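Local coordinates for glycosyl hydrolases family 2, sugar binding domain protein (Bacteroides uniformis str. 3978 T3 ii, PDB 6D1P) that probably hydrolyses O-glycosidic bonds as a gut bacterial beta-glucuronidase of glycosyl hydrolase family 2, at residues A[106-120]-A[130-143]. Sequence-based numbering, arbitrary orientation.
Sequences RTCLEFEGAGQKTEV and HVGGYDEWKADITE
Phe-111 and Trp-137 stack face to face with an offset. The Phe-111 ring and the six-membered ring of Trp-137 have centroids 4.0 Å apart and planes only 7° from parallel. Phe-111 CB adds a CH-pi contact over the five-membered ring. Trp-137 CG sits between its backbone N and carbonyl carbon (chi1 55°), which lays the indole across Phe-111. The opposite indole face is covered by His-130 CB. At the indole edge, Thr-118 CG2 lies 3.5 Å from Trp-137 CH2, and Val-120 CG2 comes in beside it.

Two backbone pairings frame these side chains, one in each sheet. Strand 106-111 runs antiparallel to strand 137-140, and Phe-111 N bonds to Trp-137 O at 2.9 Å. Strand 117-120 pairs with 130-131 through a mutual pair of bonds between Thr-118 and His-130. His-130, at the end of its strand, donates from NE2 to Asp-135 OD1 in the following loop at 2.8 Å. Asp-135 also bonds Asn-409 through its other oxygen. A water accepts from Ala-114 N and lies within bonding distance of Gly-132 O and Asp-135 O. Gln-116 NE2 reaches Tyr-134 OH at 3.2 Å and also bonds Tyr-187 O.

At the far end Arg-106 grips Asp-140 side-on. In this salt bridge Arg-106 NE meets Asp-140 OD2 at 3.0 Å, almost straight (175°), while Arg-106 NH2 reaches Asp-140 OD1 from above the carboxylate plane. Thr-142 CB covers one guanidinium face. Asp-140 OD1 also takes Thr-142 N, an Asx turn, and Thr-142 OG1. That hydroxyl oxygen in turn accepts from Thr-107 N at 2.6 Å. This ties the start of helix 142-149 to strand 106-111.

Strands 106-111 and 137-140 belong to one antiparallel sheet, 117-122 and 125-131 to another. The aromatic stack packs against Thr-118, Val-120 and His-130 of the second sheet, as in the beta-sandwich (jelly-roll) sugar-binding domain of family 2 glycosidases.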
# COMPACT_ATOMS: atom_id res chain seq x y z
N ARG A 106 25.08 -8.97 -29.71
CA ARG A 106 24.44 -9.32 -28.46
C ARG A 106 23.68 -8.11 -27.91
O ARG A 106 24.13 -6.97 -28.05
CB ARG A 106 25.46 -9.84 -27.45
CG ARG A 106 26.23 -11.03 -28.01
CD ARG A 106 26.67 -11.99 -26.93
NE ARG A 106 25.54 -12.59 -26.22
CZ ARG A 106 24.82 -13.61 -26.67
NH1 ARG A 106 25.09 -14.14 -27.85
NH2 ARG A 106 23.82 -14.10 -25.95
N THR A 107 22.51 -8.38 -27.33
CA THR A 107 21.62 -7.33 -26.85
C THR A 107 21.44 -7.49 -25.35
O THR A 107 21.06 -8.56 -24.87
CB THR A 107 20.24 -7.38 -27.54
OG1 THR A 107 20.39 -7.31 -28.96
CG2 THR A 107 19.39 -6.20 -27.09
N CYS A 108 21.71 -6.41 -24.61
CA CYS A 108 21.61 -6.41 -23.16
C CYS A 108 20.76 -5.26 -22.68
O CYS A 108 20.83 -4.14 -23.20
CB CYS A 108 22.99 -6.31 -22.52
SG CYS A 108 23.94 -7.80 -22.70
N LEU A 109 19.96 -5.53 -21.66
CA LEU A 109 19.42 -4.48 -20.82
C LEU A 109 20.45 -4.19 -19.74
O LEU A 109 20.91 -5.11 -19.05
CB LEU A 109 18.09 -4.89 -20.21
CG LEU A 109 17.00 -5.11 -21.25
CD1 LEU A 109 15.74 -5.62 -20.58
CD2 LEU A 109 16.72 -3.81 -21.98
N GLU A 110 20.84 -2.93 -19.63
CA GLU A 110 21.81 -2.49 -18.65
C GLU A 110 21.08 -1.73 -17.56
O GLU A 110 20.23 -0.87 -17.85
CB GLU A 110 22.85 -1.58 -19.30
CG GLU A 110 24.23 -2.17 -19.40
CD GLU A 110 25.27 -1.11 -19.70
OE1 GLU A 110 24.89 0.08 -19.74
OE2 GLU A 110 26.44 -1.47 -19.87
N PHE A 111 21.42 -2.03 -16.30
CA PHE A 111 20.79 -1.41 -15.14
C PHE A 111 21.85 -0.62 -14.40
O PHE A 111 22.77 -1.21 -13.82
CB PHE A 111 20.15 -2.46 -14.23
CG PHE A 111 19.07 -3.25 -14.89
CD1 PHE A 111 19.37 -4.38 -15.61
CD2 PHE A 111 17.75 -2.85 -14.79
CE1 PHE A 111 18.38 -5.11 -16.22
CE2 PHE A 111 16.75 -3.57 -15.41
CZ PHE A 111 17.06 -4.70 -16.12
N GLU A 112 21.72 0.71 -14.40
CA GLU A 112 22.64 1.52 -13.62
C GLU A 112 22.31 1.47 -12.14
O GLU A 112 23.14 1.87 -11.32
CB GLU A 112 22.65 2.97 -14.13
CG GLU A 112 23.03 3.05 -15.60
CD GLU A 112 23.18 4.48 -16.11
OE1 GLU A 112 22.99 5.43 -15.33
OE2 GLU A 112 23.49 4.65 -17.31
N GLY A 113 21.11 0.99 -11.80
CA GLY A 113 20.76 0.77 -10.41
C GLY A 113 19.28 0.50 -10.24
O GLY A 113 18.45 1.22 -10.79
N ALA A 114 18.94 -0.53 -9.47
CA ALA A 114 17.54 -0.84 -9.18
C ALA A 114 17.47 -1.50 -7.82
O ALA A 114 18.32 -2.34 -7.50
CB ALA A 114 16.94 -1.75 -10.26
N GLY A 115 16.46 -1.15 -7.04
CA GLY A 115 16.33 -1.65 -5.68
C GLY A 115 15.10 -2.51 -5.46
O GLY A 115 14.06 -2.33 -6.11
N GLN A 116 15.22 -3.48 -4.55
CA GLN A 116 16.51 -3.92 -4.02
C GLN A 116 16.88 -5.23 -4.73
O GLN A 116 18.02 -5.42 -5.15
CB GLN A 116 16.45 -4.10 -2.50
CG GLN A 116 16.22 -2.79 -1.74
CD GLN A 116 17.46 -1.96 -1.67
OE1 GLN A 116 18.54 -2.51 -1.53
NE2 GLN A 116 17.32 -0.64 -1.76
N LYS A 117 15.90 -6.13 -4.86
CA LYS A 117 16.03 -7.33 -5.67
C LYS A 117 15.29 -7.12 -6.98
O LYS A 117 14.22 -6.49 -7.00
CB LYS A 117 15.48 -8.56 -4.94
CG LYS A 117 15.94 -8.73 -3.48
CD LYS A 117 15.58 -10.13 -2.98
CE LYS A 117 16.20 -10.45 -1.62
NZ LYS A 117 15.64 -9.57 -0.60
N THR A 118 15.84 -7.65 -8.07
CA THR A 118 15.28 -7.38 -9.40
C THR A 118 15.29 -8.66 -10.23
O THR A 118 16.23 -9.45 -10.15
CB THR A 118 16.06 -6.27 -10.12
OG1 THR A 118 16.08 -5.08 -9.32
CG2 THR A 118 15.44 -5.95 -11.46
N GLU A 119 14.22 -8.87 -11.01
CA GLU A 119 14.11 -10.00 -11.92
C GLU A 119 13.66 -9.51 -13.29
O GLU A 119 12.74 -8.68 -13.39
CB GLU A 119 13.12 -11.05 -11.40
CG GLU A 119 13.46 -11.65 -10.05
CD GLU A 119 12.39 -12.62 -9.54
OE1 GLU A 119 11.37 -12.83 -10.24
OE2 GLU A 119 12.56 -13.18 -8.43
N VAL A 120 14.29 -10.03 -14.34
CA VAL A 120 14.12 -9.55 -15.70
C VAL A 120 13.50 -10.66 -16.56
O VAL A 120 14.00 -11.79 -16.58
CB VAL A 120 15.45 -9.09 -16.31
CG1 VAL A 120 15.21 -8.38 -17.61
CG2 VAL A 120 16.17 -8.21 -15.33
N HIS A 130 19.02 -9.99 -9.76
CA HIS A 130 20.04 -9.22 -9.07
C HIS A 130 19.59 -8.95 -7.65
O HIS A 130 18.39 -8.74 -7.40
CB HIS A 130 20.33 -7.90 -9.79
CG HIS A 130 21.51 -7.17 -9.23
ND1 HIS A 130 22.80 -7.59 -9.43
CD2 HIS A 130 21.59 -6.06 -8.45
CE1 HIS A 130 23.63 -6.77 -8.81
NE2 HIS A 130 22.92 -5.83 -8.21
N VAL A 131 20.54 -8.97 -6.72
CA VAL A 131 20.30 -8.57 -5.33
C VAL A 131 21.33 -7.50 -5.00
O VAL A 131 22.54 -7.74 -5.13
CB VAL A 131 20.39 -9.75 -4.35
CG1 VAL A 131 20.24 -9.25 -2.93
CG2 VAL A 131 19.31 -10.81 -4.66
N GLY A 132 20.86 -6.34 -4.58
CA GLY A 132 21.73 -5.20 -4.40
C GLY A 132 21.18 -4.00 -5.14
O GLY A 132 21.06 -4.03 -6.37
N GLY A 133 20.84 -2.95 -4.42
CA GLY A 133 20.18 -1.81 -5.02
C GLY A 133 21.08 -0.72 -5.53
O GLY A 133 20.58 0.35 -5.89
N TYR A 134 22.40 -0.92 -5.56
CA TYR A 134 23.26 0.24 -5.80
C TYR A 134 24.41 -0.00 -6.75
O TYR A 134 25.10 0.96 -7.09
CB TYR A 134 23.81 0.75 -4.46
CG TYR A 134 22.70 0.95 -3.47
CD1 TYR A 134 21.94 2.12 -3.49
CD2 TYR A 134 22.35 -0.06 -2.58
CE1 TYR A 134 20.87 2.29 -2.63
CE2 TYR A 134 21.28 0.10 -1.70
CZ TYR A 134 20.55 1.28 -1.74
OH TYR A 134 19.49 1.47 -0.88
N ASP A 135 24.65 -1.23 -7.20
CA ASP A 135 25.69 -1.51 -8.18
C ASP A 135 25.06 -1.75 -9.55
O ASP A 135 23.85 -1.97 -9.68
CB ASP A 135 26.52 -2.73 -7.75
CG ASP A 135 25.66 -3.95 -7.42
OD1 ASP A 135 24.45 -3.78 -7.12
OD2 ASP A 135 26.19 -5.08 -7.47
N GLU A 136 25.89 -1.70 -10.58
CA GLU A 136 25.43 -1.88 -11.95
C GLU A 136 25.52 -3.33 -12.34
O GLU A 136 26.40 -4.07 -11.88
CB GLU A 136 26.25 -1.05 -12.93
CG GLU A 136 26.39 0.39 -12.55
CD GLU A 136 27.11 1.19 -13.60
OE1 GLU A 136 28.00 0.63 -14.27
OE2 GLU A 136 26.76 2.37 -13.78
N TRP A 137 24.63 -3.74 -13.24
CA TRP A 137 24.54 -5.12 -13.68
C TRP A 137 23.78 -5.12 -14.99
O TRP A 137 23.17 -4.11 -15.37
CB TRP A 137 23.88 -6.00 -12.61
CG TRP A 137 22.52 -5.47 -12.19
CD1 TRP A 137 22.26 -4.40 -11.37
CD2 TRP A 137 21.24 -5.99 -12.57
NE1 TRP A 137 20.91 -4.23 -11.23
CE2 TRP A 137 20.26 -5.19 -11.96
CE3 TRP A 137 20.84 -7.05 -13.38
CZ2 TRP A 137 18.89 -5.41 -12.13
CZ3 TRP A 137 19.47 -7.28 -13.55
CH2 TRP A 137 18.52 -6.45 -12.94
N LYS A 138 23.80 -6.25 -15.69
CA LYS A 138 23.12 -6.34 -16.97
C LYS A 138 22.43 -7.69 -17.11
O LYS A 138 22.68 -8.64 -16.36
CB LYS A 138 24.09 -6.11 -18.14
CG LYS A 138 25.17 -7.17 -18.29
CD LYS A 138 26.06 -6.86 -19.49
CE LYS A 138 27.27 -7.75 -19.52
NZ LYS A 138 26.85 -9.18 -19.44
N ALA A 139 21.53 -7.77 -18.10
CA ALA A 139 20.83 -8.99 -18.46
C ALA A 139 20.95 -9.18 -19.96
O ALA A 139 20.55 -8.30 -20.73
CB ALA A 139 19.35 -8.93 -18.04
N ASP A 140 21.51 -10.31 -20.37
CA ASP A 140 21.73 -10.61 -21.78
C ASP A 140 20.47 -11.26 -22.33
O ASP A 140 20.19 -12.43 -22.05
CB ASP A 140 22.96 -11.50 -21.95
CG ASP A 140 23.47 -11.52 -23.39
OD1 ASP A 140 22.66 -11.76 -24.31
OD2 ASP A 140 24.69 -11.30 -23.60
N ILE A 141 19.70 -10.51 -23.12
CA ILE A 141 18.42 -11.01 -23.61
C ILE A 141 18.52 -11.57 -25.02
O ILE A 141 17.50 -11.86 -25.65
CB ILE A 141 17.34 -9.92 -23.53
CG1 ILE A 141 17.69 -8.79 -24.49
CG2 ILE A 141 17.21 -9.41 -22.11
CD1 ILE A 141 16.64 -7.74 -24.55
N THR A 142 19.75 -11.76 -25.52
CA THR A 142 19.97 -12.07 -26.93
C THR A 142 19.26 -13.36 -27.34
O THR A 142 18.52 -13.38 -28.33
CB THR A 142 21.48 -12.17 -27.20
OG1 THR A 142 22.09 -10.90 -26.92
CG2 THR A 142 21.75 -12.54 -28.64
N GLU A 143 19.46 -14.43 -26.59
CA GLU A 143 18.89 -15.71 -26.99
C GLU A 143 17.38 -15.74 -26.80
O GLU A 143 16.67 -16.37 -27.59
CB GLU A 143 19.57 -16.85 -26.24
CG GLU A 143 20.82 -17.34 -26.96
CD GLU A 143 20.59 -17.45 -28.47
OE1 GLU A 143 21.04 -16.54 -29.22
OE2 GLU A 143 19.95 -18.44 -28.90
O HOH W 1 21.15 -2.39 -8.78
O HOH W 2 20.91 -3.41 -1.34